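PDB 6IMP: RTX toxin RtxA from Vibrio vulnificus MO6-24/O, which is a toxin of the MARTX family whose alpha/beta hydrolase domain, the part crystallised here, probably acts as a hydrolase inside host cells. Local coordinates for residues Ser238-Leu243 and Arg269-Ile274; Met210-Thr215 and Gly262-Lys267; Asp129-Asn134 and Asn159-Asp164; Asp45-Ile50 and Gly143-Lys148. All blocks are in the same frame, centred on the assembly; numbering follows the deposited sequence.

Interaction 1. Residues Ser238-Leu243 and Arg269-Ile274; sequences SVEKNL and RAKLAI
The short, weakly bonded helix 239-243, from which E240 meets K271 and L243 meets L272, runs in nearly the same direction as the end of helix 260-274, the two N-to-C axes enclosing 27° with a closest approach of 11.3 Å. At that spacing the backbones stay apart and side chains do the joining, E240 and L272 being the pair with the nearest CA atoms.

The apolar part is made by two leucines whose side chains cross at about a right angle. L243 CD1 lies 3.7 Å from L272 CD1 and 4.1 Å from L272 CD2, so a single methyl group meets both branches of its partner. Both leucines also touch Y277, while L243 reaches I252 and A185 as well. In the alpha/beta hydrolase fold of this domain, the pair thus packs beside the strand 252-256 of the central sheet, with helix 180-192 touching the shorter helix.

Toward the surface the contact turns polar. The carboxylate of E240 straddles the K271 side chain at its CD, OE2 being 3.5 Å from that carbon, and the two chains again cross steeply. Bends at chi2 and chi4 (141°) carry K271 NZ to 4.2 Å from E240 OE1, beyond salt-bridge distance, so at most a looser electrostatic attraction is likely. S238 caps the start of the short helix: its OG accepts a nearly straight hydrogen bond from K241 N (3.1 Å, 169°).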
loop_
_atom_site.group_PDB
_atom_site.type_symbol
_atom_site.label_atom_id
_atom_site.label_comp_id
_atom_site.label_asym_id
_atom_site.label_seq_id
_atom_site.Cartn_x
_atom_site.Cartn_y
_atom_site.Cartn_z
ATOM N N SER A 238 6.380 4.001 -10.525
ATOM C CA SER A 238 7.429 4.958 -10.172
ATOM C C SER A 238 6.883 5.959 -9.150
ATOM O O SER A 238 5.885 6.637 -9.412
ATOM C CB SER A 238 7.942 5.692 -11.412
ATOM O OG SER A 238 8.704 6.838 -11.053
ATOM N N VAL A 239 7.531 6.029 -7.982
ATOM C CA VAL A 239 7.133 6.973 -6.916
ATOM C C VAL A 239 7.226 8.415 -7.417
ATOM O O VAL A 239 6.303 9.209 -7.235
ATOM C CB VAL A 239 8.036 6.835 -5.664
ATOM C CG1 VAL A 239 7.741 7.936 -4.651
ATOM C CG2 VAL A 239 7.857 5.473 -5.018
ATOM N N GLU A 240 8.382 8.728 -8.002
ATOM C CA GLU A 240 8.659 10.010 -8.668
ATOM C C GLU A 240 7.533 10.415 -9.629
ATOM O O GLU A 240 6.908 11.478 -9.462
ATOM C CB GLU A 240 9.987 9.901 -9.438
ATOM C CG GLU A 240 10.876 11.137 -9.388
ATOM C CD GLU A 240 12.277 10.868 -9.924
ATOM O OE1 GLU A 240 12.780 9.731 -9.754
ATOM O OE2 GLU A 240 12.879 11.794 -10.514
ATOM N N LYS A 241 7.268 9.544 -10.605
ATOM C CA LYS A 241 6.250 9.779 -11.635
ATOM C C LYS A 241 4.858 9.958 -11.021
ATOM O O LYS A 241 4.138 10.904 -11.356
ATOM C CB LYS A 241 6.243 8.619 -12.635
ATOM C CG LYS A 241 5.255 8.750 -13.794
ATOM C CD LYS A 241 5.644 7.821 -14.946
ATOM C CE LYS A 241 4.442 7.249 -15.681
ATOM N NZ LYS A 241 3.627 8.306 -16.339
ATOM N N ASN A 242 4.505 9.068 -10.097
ATOM C CA ASN A 242 3.214 9.126 -9.418
ATOM C C ASN A 242 3.084 10.335 -8.453
ATOM O O ASN A 242 1.984 10.634 -7.976
ATOM C CB ASN A 242 2.970 7.834 -8.627
ATOM C CG ASN A 242 2.835 6.602 -9.509
ATOM O OD1 ASN A 242 3.484 6.473 -10.554
ATOM N ND2 ASN A 242 2.027 5.659 -9.051
ATOM N N LEU A 243 4.199 10.994 -8.132
ATOM C CA LEU A 243 4.180 12.131 -7.186
ATOM C C LEU A 243 4.001 13.483 -7.875
ATOM O O LEU A 243 3.627 14.468 -7.221
ATOM C CB LEU A 243 5.466 12.167 -6.350
ATOM C CG LEU A 243 5.474 11.431 -5.012
ATOM C CD1 LEU A 243 6.854 11.544 -4.365
ATOM C CD2 LEU A 243 4.406 11.977 -4.077
ATOM N N ARG A 269 15.160 9.377 -2.381
ATOM C CA ARG A 269 15.132 10.411 -1.337
ATOM C C ARG A 269 15.835 11.680 -1.797
ATOM O O ARG A 269 15.309 12.789 -1.639
ATOM C CB ARG A 269 15.785 9.904 -0.044
ATOM C CG ARG A 269 16.348 11.007 0.850
ATOM C CD ARG A 269 16.627 10.500 2.250
ATOM N NE ARG A 269 15.403 10.473 3.041
ATOM C CZ ARG A 269 14.912 9.415 3.687
ATOM N NH1 ARG A 269 13.777 9.544 4.346
ATOM N NH2 ARG A 269 15.537 8.244 3.693
ATOM N N ALA A 270 17.041 11.510 -2.329
ATOM C CA ALA A 270 17.791 12.627 -2.883
ATOM C C ALA A 270 16.951 13.351 -3.940
ATOM O O ALA A 270 16.500 14.473 -3.705
ATOM C CB ALA A 270 19.119 12.154 -3.462
ATOM N N LYS A 271 16.654 12.673 -5.048
ATOM C CA LYS A 271 15.834 13.268 -6.124
ATOM C C LYS A 271 14.626 14.064 -5.596
ATOM O O LYS A 271 14.218 15.053 -6.201
ATOM C CB LYS A 271 15.337 12.194 -7.101
ATOM C CG LYS A 271 16.440 11.433 -7.815
ATOM C CD LYS A 271 16.026 10.995 -9.216
ATOM C CE LYS A 271 17.210 10.433 -9.996
ATOM N NZ LYS A 271 16.839 9.261 -10.837
ATOM N N LEU A 272 14.051 13.618 -4.485
ATOM C CA LEU A 272 12.809 14.205 -3.992
ATOM C C LEU A 272 13.058 15.511 -3.203
ATOM O O LEU A 272 12.344 16.501 -3.394
ATOM C CB LEU A 272 12.000 13.180 -3.167
ATOM C CG LEU A 272 11.384 11.950 -3.876
ATOM C CD1 LEU A 272 10.287 11.328 -3.026
ATOM C CD2 LEU A 272 10.809 12.272 -5.248
ATOM N N ALA A 273 14.074 15.513 -2.337
ATOM C CA ALA A 273 14.519 16.747 -1.656
ATOM C C ALA A 273 14.932 17.785 -2.694
ATOM O O ALA A 273 14.556 18.966 -2.616
ATOM C CB ALA A 273 15.689 16.451 -0.726
ATOM N N ILE A 274 15.683 17.302 -3.679
ATOM C CA ILE A 274 16.217 18.113 -4.767
ATOM C C ILE A 274 15.111 18.851 -5.512
ATOM O O ILE A 274 15.251 20.029 -5.821
ATOM C CB ILE A 274 16.999 17.235 -5.767
ATOM C CG1 ILE A 274 18.305 16.740 -5.131
ATOM C CG2 ILE A 274 17.307 18.008 -7.037
ATOM C CD1 ILE A 274 18.988 15.635 -5.913
#

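Interaction 2. Residues Met210-Thr215 and Gly262-Lys267; sequences MTKAIT and GEEGEK
K212 and E264 carry this contact, a charged bridge between helix 210-216 and helix 260-274. The ionic component is a single salt bridge in which K212 NZ donates a hydrogen bond to E264 OE1 over 2.6 Å. The ammonium group does not lie in the carboxylate plane but comes from above it, 51° out of plane, and the other carboxylate oxygen, OE2, stays 4.1 Å from NZ. A single carboxylate oxygen thus takes the bond.

No apolar contact joins the two segments; K212 CE comes beside E264 OE1 simply because it carries NZ. Both side chains leave their helices toward each other; the glutamate then folds at chi2 (-71°), while the lysine bends at chi3 and chi4.

A second lysine is also nearby, K267 NZ being 6.1 Å from K212 NZ, and the carboxylate of E264 probably eases the company of the two ammonium groups.

The bridge lies at the surface of the hydrolase domain. On its other flank helix 210-216 packs against helix 31-41 through M210 on L40 and I214 on E39, while E266 on helix 260-274 bonds T256 of strand 252-256.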
loop_
_atom_site.group_PDB
_atom_site.type_symbol
_atom_site.label_atom_id
_atom_site.label_comp_id
_atom_site.label_asym_id
_atom_site.label_seq_id
_atom_site.Cartn_x
_atom_site.Cartn_y
_atom_site.Cartn_z
ATOM N N MET A 210 9.039 -0.385 -10.224
ATOM C CA MET A 210 9.047 -1.825 -10.377
ATOM C C MET A 210 10.350 -2.346 -10.973
ATOM O O MET A 210 10.798 -3.442 -10.636
ATOM C CB MET A 210 7.891 -2.236 -11.253
ATOM C CG MET A 210 7.872 -3.712 -11.581
ATOM S SD MET A 210 7.436 -4.666 -10.139
ATOM C CE MET A 210 5.702 -4.246 -10.023
ATOM N N THR A 211 10.946 -1.569 -11.873
ATOM C CA THR A 211 12.159 -2.002 -12.578
ATOM C C THR A 211 13.283 -2.162 -11.545
ATOM O O THR A 211 13.939 -3.207 -11.456
ATOM C CB THR A 211 12.569 -0.989 -13.676
ATOM O OG1 THR A 211 13.067 0.214 -13.076
ATOM C CG2 THR A 211 11.376 -0.636 -14.570
ATOM N N LYS A 212 13.399 -1.146 -10.696
ATOM C CA LYS A 212 14.414 -1.089 -9.655
ATOM C C LYS A 212 14.138 -2.089 -8.537
ATOM O O LYS A 212 15.056 -2.542 -7.854
ATOM C CB LYS A 212 14.512 0.335 -9.112
ATOM C CG LYS A 212 15.136 1.286 -10.131
ATOM C CD LYS A 212 15.041 2.751 -9.724
ATOM C CE LYS A 212 16.394 3.459 -9.794
ATOM N NZ LYS A 212 16.634 4.295 -8.580
ATOM N N ALA A 213 12.874 -2.454 -8.377
ATOM C CA ALA A 213 12.503 -3.539 -7.489
ATOM C C ALA A 213 12.860 -4.898 -8.079
ATOM O O ALA A 213 13.333 -5.779 -7.361
ATOM C CB ALA A 213 11.019 -3.473 -7.182
ATOM N N ILE A 214 12.592 -5.073 -9.373
ATOM C CA ILE A 214 12.934 -6.310 -10.082
ATOM C C ILE A 214 14.454 -6.487 -10.088
ATOM O O ILE A 214 14.962 -7.580 -9.813
ATOM C CB ILE A 214 12.363 -6.312 -11.527
ATOM C CG1 ILE A 214 10.860 -6.641 -11.482
ATOM C CG2 ILE A 214 13.082 -7.335 -12.413
ATOM C CD1 ILE A 214 10.080 -6.222 -12.705
ATOM N N THR A 215 15.148 -5.382 -10.368
ATOM C CA THR A 215 16.613 -5.276 -10.300
ATOM C C THR A 215 17.222 -5.682 -8.949
ATOM O O THR A 215 18.238 -6.376 -8.916
ATOM C CB THR A 215 17.052 -3.827 -10.633
ATOM O OG1 THR A 215 17.021 -3.626 -12.052
ATOM C CG2 THR A 215 18.458 -3.517 -10.119
ATOM N N GLY A 262 16.328 -0.697 -0.420
ATOM C CA GLY A 262 16.349 0.515 0.402
ATOM C C GLY A 262 17.411 1.524 0.012
ATOM O O GLY A 262 17.284 2.714 0.315
ATOM N N GLU A 263 18.474 1.050 -0.633
ATOM C CA GLU A 263 19.450 1.950 -1.273
ATOM C C GLU A 263 18.769 2.814 -2.326
ATOM O O GLU A 263 18.802 4.048 -2.257
ATOM C CB GLU A 263 20.598 1.161 -1.926
ATOM C CG GLU A 263 21.886 1.138 -1.113
ATOM C CD GLU A 263 23.105 0.826 -1.962
ATOM O OE1 GLU A 263 23.483 1.677 -2.806
ATOM O OE2 GLU A 263 23.685 -0.268 -1.783
ATOM N N GLU A 264 18.121 2.150 -3.277
ATOM C CA GLU A 264 17.410 2.829 -4.356
ATOM C C GLU A 264 16.472 3.879 -3.792
ATOM O O GLU A 264 16.289 4.945 -4.376
ATOM C CB GLU A 264 16.618 1.817 -5.190
ATOM C CG GLU A 264 17.474 0.848 -5.998
ATOM C CD GLU A 264 18.172 1.509 -7.179
ATOM O OE1 GLU A 264 18.194 2.764 -7.252
ATOM O OE2 GLU A 264 18.696 0.767 -8.046
ATOM N N GLY A 265 15.876 3.551 -2.652
ATOM C CA GLY A 265 15.075 4.494 -1.885
ATOM C C GLY A 265 15.834 5.736 -1.470
ATOM O O GLY A 265 15.296 6.842 -1.496
ATOM N N GLU A 266 17.089 5.560 -1.086
ATOM C CA GLU A 266 17.915 6.683 -0.661
ATOM C C GLU A 266 18.300 7.593 -1.824
ATOM O O GLU A 266 18.410 8.808 -1.651
ATOM C CB GLU A 266 19.154 6.187 0.091
ATOM C CG GLU A 266 18.849 5.716 1.504
ATOM C CD GLU A 266 18.037 6.734 2.279
ATOM O OE1 GLU A 266 18.475 7.903 2.377
ATOM O OE2 GLU A 266 16.940 6.376 2.760
ATOM N N LYS A 267 18.464 7.013 -3.010
ATOM C CA LYS A 267 18.650 7.805 -4.231
ATOM C C LYS A 267 17.358 8.582 -4.536
ATOM O O LYS A 267 17.370 9.812 -4.734
ATOM C CB LYS A 267 19.041 6.902 -5.407
ATOM C CG LYS A 267 20.340 6.141 -5.175
ATOM C CD LYS A 267 20.799 5.358 -6.396
ATOM C CE LYS A 267 21.908 4.380 -6.016
ATOM N NZ LYS A 267 22.600 3.762 -7.186
#

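Interaction 3. Residues Asp129-Asn134 and Asn159-Asp164; sequences DMLAVN and NYLVND
Y160 and L161, successive residues of helix 147-164, both pack on L131 of strand 129-133. The nearest CA atoms are those of L131 and L161, 8.1 Å apart, a separation bridged entirely by side chains.

Y160 comes first along the helix. Its ring meets L131 obliquely, with CE2 4.1 Å from L131 CD1 and CD2 at a similar distance. With CG anti to the backbone N (chi1 170°), the tyrosine swings its ring across toward the leucine at a slant. The ring also touches I16 and E17 of the N-terminal region.

L161 follows and makes the closer approach. Its CD2 is 3.6 Å from L131 CD2 and 3.8 Å from L131 CB, while L161 CG sits 3.7 Å from the same CD2 methyl. L131 thus spreads its two branches, CD1 to the tyrosine and CD2 mainly to the leucine. L161 further touches L103 and Y83, on the strands that flank 129-133 in the sheet.

D164 closes the segment, with OD2 at the edge of the Y160 ring and in its plane; OD1 accepts from I16 N.

Helix and sheet are joined here as in the layered alpha/beta hydrolase fold. No hydrogen bond crosses between the two segments, so the join relies on buried apolar surface and shape, while the Y160 hydroxyl is bonded by K165 NZ, just past the segment, and D164 by the N-terminal region.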
loop_
_atom_site.group_PDB
_atom_site.type_symbol
_atom_site.label_atom_id
_atom_site.label_comp_id
_atom_site.label_asym_id
_atom_site.label_seq_id
_atom_site.Cartn_x
_atom_site.Cartn_y
_atom_site.Cartn_z
ATOM N N ASP A 129 -7.148 4.697 14.164
ATOM C CA ASP A 129 -7.810 3.657 13.357
ATOM C C ASP A 129 -6.975 3.366 12.125
ATOM O O ASP A 129 -6.369 4.271 11.551
ATOM C CB ASP A 129 -9.216 4.076 12.898
ATOM C CG ASP A 129 -10.085 4.578 14.027
ATOM O OD1 ASP A 129 -10.236 3.856 15.024
ATOM O OD2 ASP A 129 -10.632 5.696 13.907
ATOM N N MET A 130 -6.975 2.112 11.694
ATOM C CA MET A 130 -6.272 1.731 10.476
ATOM C C MET A 130 -7.200 0.993 9.523
ATOM O O MET A 130 -7.768 -0.049 9.891
ATOM C CB MET A 130 -5.085 0.855 10.816
ATOM C CG MET A 130 -4.079 0.760 9.696
ATOM S SD MET A 130 -3.064 -0.706 9.854
ATOM C CE MET A 130 -1.535 -0.055 9.210
ATOM N N LEU A 131 -7.362 1.546 8.312
ATOM C CA LEU A 131 -8.071 0.851 7.215
ATOM C C LEU A 131 -7.129 -0.074 6.462
ATOM O O LEU A 131 -6.102 0.367 5.952
ATOM C CB LEU A 131 -8.700 1.837 6.217
ATOM C CG LEU A 131 -9.317 1.169 4.965
ATOM C CD1 LEU A 131 -10.477 0.270 5.357
ATOM C CD2 LEU A 131 -9.765 2.168 3.898
ATOM N N ALA A 132 -7.516 -1.342 6.355
ATOM C CA ALA A 132 -6.647 -2.375 5.791
ATOM C C ALA A 132 -7.392 -3.286 4.825
ATOM O O ALA A 132 -7.921 -4.339 5.220
ATOM C CB ALA A 132 -6.019 -3.192 6.902
ATOM N N VAL A 133 -7.369 -2.892 3.553
ATOM C CA VAL A 133 -8.167 -3.519 2.495
ATOM C C VAL A 133 -7.274 -4.045 1.374
ATOM O O VAL A 133 -6.353 -3.357 0.915
ATOM C CB VAL A 133 -9.172 -2.514 1.918
ATOM C CG1 VAL A 133 -9.942 -3.108 0.751
ATOM C CG2 VAL A 133 -10.125 -2.074 3.011
ATOM N N ASN A 134 -7.543 -5.280 0.958
ATOM C CA ASN A 134 -6.870 -5.879 -0.194
ATOM C C ASN A 134 -7.205 -5.154 -1.498
ATOM O O ASN A 134 -8.366 -4.937 -1.831
ATOM C CB ASN A 134 -7.286 -7.340 -0.356
ATOM C CG ASN A 134 -6.599 -8.258 0.616
ATOM O OD1 ASN A 134 -5.379 -8.395 0.609
ATOM N ND2 ASN A 134 -7.383 -8.927 1.437
ATOM N N ASN A 159 -12.263 6.798 -0.746
ATOM C CA ASN A 159 -13.637 7.280 -0.731
ATOM C C ASN A 159 -14.432 6.642 0.395
ATOM O O ASN A 159 -15.211 7.320 1.048
ATOM C CB ASN A 159 -14.320 7.037 -2.076
ATOM C CG ASN A 159 -13.823 7.974 -3.160
ATOM O OD1 ASN A 159 -13.608 9.172 -2.930
ATOM N ND2 ASN A 159 -13.642 7.435 -4.355
ATOM N N TYR A 160 -14.174 5.369 0.680
ATOM C CA TYR A 160 -14.832 4.688 1.817
ATOM C C TYR A 160 -14.595 5.389 3.161
ATOM O O TYR A 160 -15.488 5.439 4.013
ATOM C CB TYR A 160 -14.390 3.224 1.918
ATOM C CG TYR A 160 -14.847 2.554 3.189
ATOM C CD1 TYR A 160 -16.194 2.333 3.426
ATOM C CD2 TYR A 160 -13.938 2.175 4.167
ATOM C CE1 TYR A 160 -16.637 1.738 4.602
ATOM C CE2 TYR A 160 -14.363 1.563 5.340
ATOM C CZ TYR A 160 -15.719 1.348 5.556
ATOM O OH TYR A 160 -16.153 0.740 6.716
ATOM N N LEU A 161 -13.388 5.914 3.353
ATOM C CA LEU A 161 -13.063 6.651 4.568
ATOM C C LEU A 161 -13.827 7.955 4.594
ATOM O O LEU A 161 -14.624 8.192 5.503
ATOM C CB LEU A 161 -11.561 6.925 4.659
ATOM C CG LEU A 161 -10.662 5.692 4.749
ATOM C CD1 LEU A 161 -9.216 6.145 4.850
ATOM C CD2 LEU A 161 -11.031 4.803 5.933
ATOM N N VAL A 162 -13.628 8.755 3.547
ATOM C CA VAL A 162 -14.245 10.083 3.423
ATOM C C VAL A 162 -15.780 10.006 3.517
ATOM O O VAL A 162 -16.412 10.861 4.157
ATOM C CB VAL A 162 -13.875 10.766 2.075
ATOM C CG1 VAL A 162 -14.543 12.134 1.952
ATOM C CG2 VAL A 162 -12.365 10.919 1.931
ATOM N N ASN A 163 -16.359 8.964 2.903
ATOM C CA ASN A 163 -17.778 8.969 2.491
ATOM C C ASN A 163 -18.707 8.065 3.288
ATOM O O ASN A 163 -19.870 8.420 3.504
ATOM C CB ASN A 163 -17.933 8.542 1.032
ATOM C CG ASN A 163 -17.257 9.485 0.059
ATOM O OD1 ASN A 163 -16.578 10.426 0.456
ATOM N ND2 ASN A 163 -17.445 9.234 -1.237
ATOM N N ASP A 164 -18.261 6.855 3.600
ATOM C CA ASP A 164 -19.048 5.990 4.484
ATOM C C ASP A 164 -18.840 6.375 5.947
ATOM O O ASP A 164 -19.674 6.052 6.788
ATOM C CB ASP A 164 -18.737 4.502 4.259
ATOM C CG ASP A 164 -19.386 3.955 3.004
ATOM O OD1 ASP A 164 -20.094 4.707 2.329
ATOM O OD2 ASP A 164 -19.192 2.769 2.675
#

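Interaction 4. Residues Asp45-Ile50 and Gly143-Lys148; sequences DARRKI and GGPSEK
R47, P145 and R48 bury the most surface here, with G143 close behind, where helix 44-48 meets the loop that leads into helix 147-164 of the alpha/beta hydrolase domain. The guanidinium of R47 lies with one face toward the proline ring: P145 CD sits 3.9 Å above its plane, shifted toward the rim, and 4.0 Å from NH2. The two side chains come from opposite directions, and a bend at chi3 (-51°) turns the flat group to meet the ring. Two of its nitrogens, NE and NH1, are engaged outside the contact, with G137 O and G42 O.

R48 reaches further along the loop. Extended from CG to NE, it brings NH2 to 3.5 Å from G143 O, an oblique approach, with G143 N at the edge of the guanidinium and in its plane. NH1 bonds the carbonyls of S141 and G139, just upstream.

Two buried arginines are therefore held by several backbone carbonyl oxygens, which would partly offset the cost of burying their charge. The bonds of R47 to G137 and of R48 to G139 and S141 join helix 44-48 to the chain just before 143-148, while across the segments themselves the proline packs on a guanidinium face.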
loop_
_atom_site.group_PDB
_atom_site.type_symbol
_atom_site.label_atom_id
_atom_site.label_comp_id
_atom_site.label_asym_id
_atom_site.label_seq_id
_atom_site.Cartn_x
_atom_site.Cartn_y
_atom_site.Cartn_z
ATOM N N ASP A 45 -2.145 -17.979 -4.963
ATOM C CA ASP A 45 -2.283 -18.672 -3.665
ATOM C C ASP A 45 -1.646 -17.827 -2.550
ATOM O O ASP A 45 -2.314 -17.448 -1.588
ATOM C CB ASP A 45 -1.656 -20.080 -3.711
ATOM C CG ASP A 45 -2.575 -21.124 -4.370
ATOM O OD1 ASP A 45 -3.814 -20.996 -4.277
ATOM O OD2 ASP A 45 -2.046 -22.092 -4.959
ATOM N N ALA A 46 -0.375 -17.485 -2.740
ATOM C CA ALA A 46 0.332 -16.459 -1.941
ATOM C C ALA A 46 -0.418 -15.145 -1.742
ATOM O O ALA A 46 -0.365 -14.551 -0.667
ATOM C CB ALA A 46 1.675 -16.158 -2.579
ATOM N N ARG A 47 -1.024 -14.650 -2.816
ATOM C CA ARG A 47 -1.698 -13.355 -2.807
ATOM C C ARG A 47 -2.933 -13.375 -1.927
ATOM O O ARG A 47 -3.275 -12.369 -1.303
ATOM C CB ARG A 47 -2.115 -12.961 -4.228
ATOM C CG ARG A 47 -0.973 -12.537 -5.134
ATOM C CD ARG A 47 -1.458 -11.562 -6.181
ATOM N NE ARG A 47 -2.632 -12.055 -6.892
ATOM C CZ ARG A 47 -2.596 -12.837 -7.960
ATOM N NH1 ARG A 47 -1.436 -13.274 -8.452
ATOM N NH2 ARG A 47 -3.730 -13.213 -8.525
ATOM N N ARG A 48 -3.619 -14.512 -1.925
ATOM C CA ARG A 48 -4.918 -14.625 -1.283
ATOM C C ARG A 48 -4.845 -15.254 0.110
ATOM O O ARG A 48 -5.741 -15.038 0.930
ATOM C CB ARG A 48 -5.889 -15.396 -2.184
ATOM C CG ARG A 48 -6.238 -14.653 -3.475
ATOM C CD ARG A 48 -7.557 -15.141 -4.052
ATOM N NE ARG A 48 -8.032 -14.384 -5.218
ATOM C CZ ARG A 48 -8.637 -13.196 -5.173
ATOM N NH1 ARG A 48 -8.793 -12.547 -4.018
ATOM N NH2 ARG A 48 -9.073 -12.634 -6.293
ATOM N N LYS A 49 -3.764 -15.986 0.382
ATOM C CA LYS A 49 -3.622 -16.751 1.627
ATOM C C LYS A 49 -3.723 -15.881 2.877
ATOM O O LYS A 49 -3.149 -14.789 2.944
ATOM C CB LYS A 49 -2.294 -17.495 1.644
ATOM C CG LYS A 49 -2.042 -18.303 2.907
ATOM C CD LYS A 49 -0.916 -19.312 2.689
ATOM C CE LYS A 49 -0.825 -20.333 3.812
ATOM N NZ LYS A 49 -2.032 -21.209 3.882
ATOM N N ILE A 50 -4.476 -16.382 3.854
ATOM C CA ILE A 50 -4.550 -15.776 5.182
ATOM C C ILE A 50 -4.274 -16.856 6.234
ATOM O O ILE A 50 -5.085 -17.762 6.438
ATOM C CB ILE A 50 -5.919 -15.105 5.433
ATOM C CG1 ILE A 50 -6.109 -13.934 4.463
ATOM C CG2 ILE A 50 -6.011 -14.582 6.860
ATOM C CD1 ILE A 50 -7.532 -13.409 4.390
ATOM N N GLY A 143 -10.874 -10.088 -8.607
ATOM C CA GLY A 143 -10.237 -9.608 -9.815
ATOM C C GLY A 143 -8.775 -9.964 -9.871
ATOM O O GLY A 143 -8.327 -10.907 -9.219
ATOM N N GLY A 144 -8.032 -9.192 -10.653
ATOM C CA GLY A 144 -6.669 -9.542 -11.009
ATOM C C GLY A 144 -5.801 -8.308 -11.143
ATOM O O GLY A 144 -6.158 -7.351 -11.831
ATOM N N PRO A 145 -4.628 -8.341 -10.524
ATOM C CA PRO A 145 -3.894 -7.122 -10.320
ATOM C C PRO A 145 -3.378 -6.489 -11.619
ATOM O O PRO A 145 -3.144 -7.191 -12.608
ATOM C CB PRO A 145 -2.742 -7.566 -9.413
ATOM C CG PRO A 145 -2.523 -9.000 -9.778
ATOM C CD PRO A 145 -3.894 -9.526 -10.043
ATOM N N SER A 146 -3.204 -5.164 -11.574
ATOM C CA SER A 146 -2.626 -4.370 -12.665
ATOM C C SER A 146 -2.302 -2.939 -12.168
ATOM O O SER A 146 -2.964 -2.421 -11.272
ATOM C CB SER A 146 -3.613 -4.273 -13.810
ATOM O OG SER A 146 -4.623 -3.315 -13.514
ATOM N N GLU A 147 -1.306 -2.297 -12.772
ATOM C CA GLU A 147 -0.886 -0.971 -12.324
ATOM C C GLU A 147 -2.084 -0.036 -12.118
ATOM O O GLU A 147 -2.241 0.571 -11.060
ATOM C CB GLU A 147 0.127 -0.335 -13.290
ATOM C CG GLU A 147 0.444 1.118 -12.925
ATOM C CD GLU A 147 1.762 1.622 -13.475
ATOM O OE1 GLU A 147 2.231 1.094 -14.493
ATOM O OE2 GLU A 147 2.332 2.567 -12.888
ATOM N N LYS A 148 -2.930 0.066 -13.130
ATOM C CA LYS A 148 -3.973 1.085 -13.135
ATOM C C LYS A 148 -5.175 0.643 -12.295
ATOM O O LYS A 148 -5.815 1.461 -11.619
ATOM C CB LYS A 148 -4.382 1.436 -14.570
ATOM C CG LYS A 148 -3.912 2.816 -15.029
ATOM C CD LYS A 148 -2.436 2.853 -15.419
ATOM C CE LYS A 148 -1.865 4.266 -15.314
ATOM N NZ LYS A 148 -0.604 4.438 -16.089
#

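Interactions 4 and 3 overlap along the chain, their segments alternating, and both draw on helix 147-164: interaction 4 at its start, interaction 3 near its far end, with centres about 19 Å apart. Interactions 2 and 1 come later, likewise interleaved, and share helix 260-274; their centres are about 12 Å apart and their segments adjoin in sequence. Interaction 3 stands apart from these two, about 16 and 15 Å from interactions 1 and 2 between nearest atoms, whereas interaction 4 comes within about 5 and 7 Å of them. Interaction 3 joins a helix directly to the central sheet; the others link helices and loops around it, so the four contacts tie distant parts of the sequence into one alpha/beta domain.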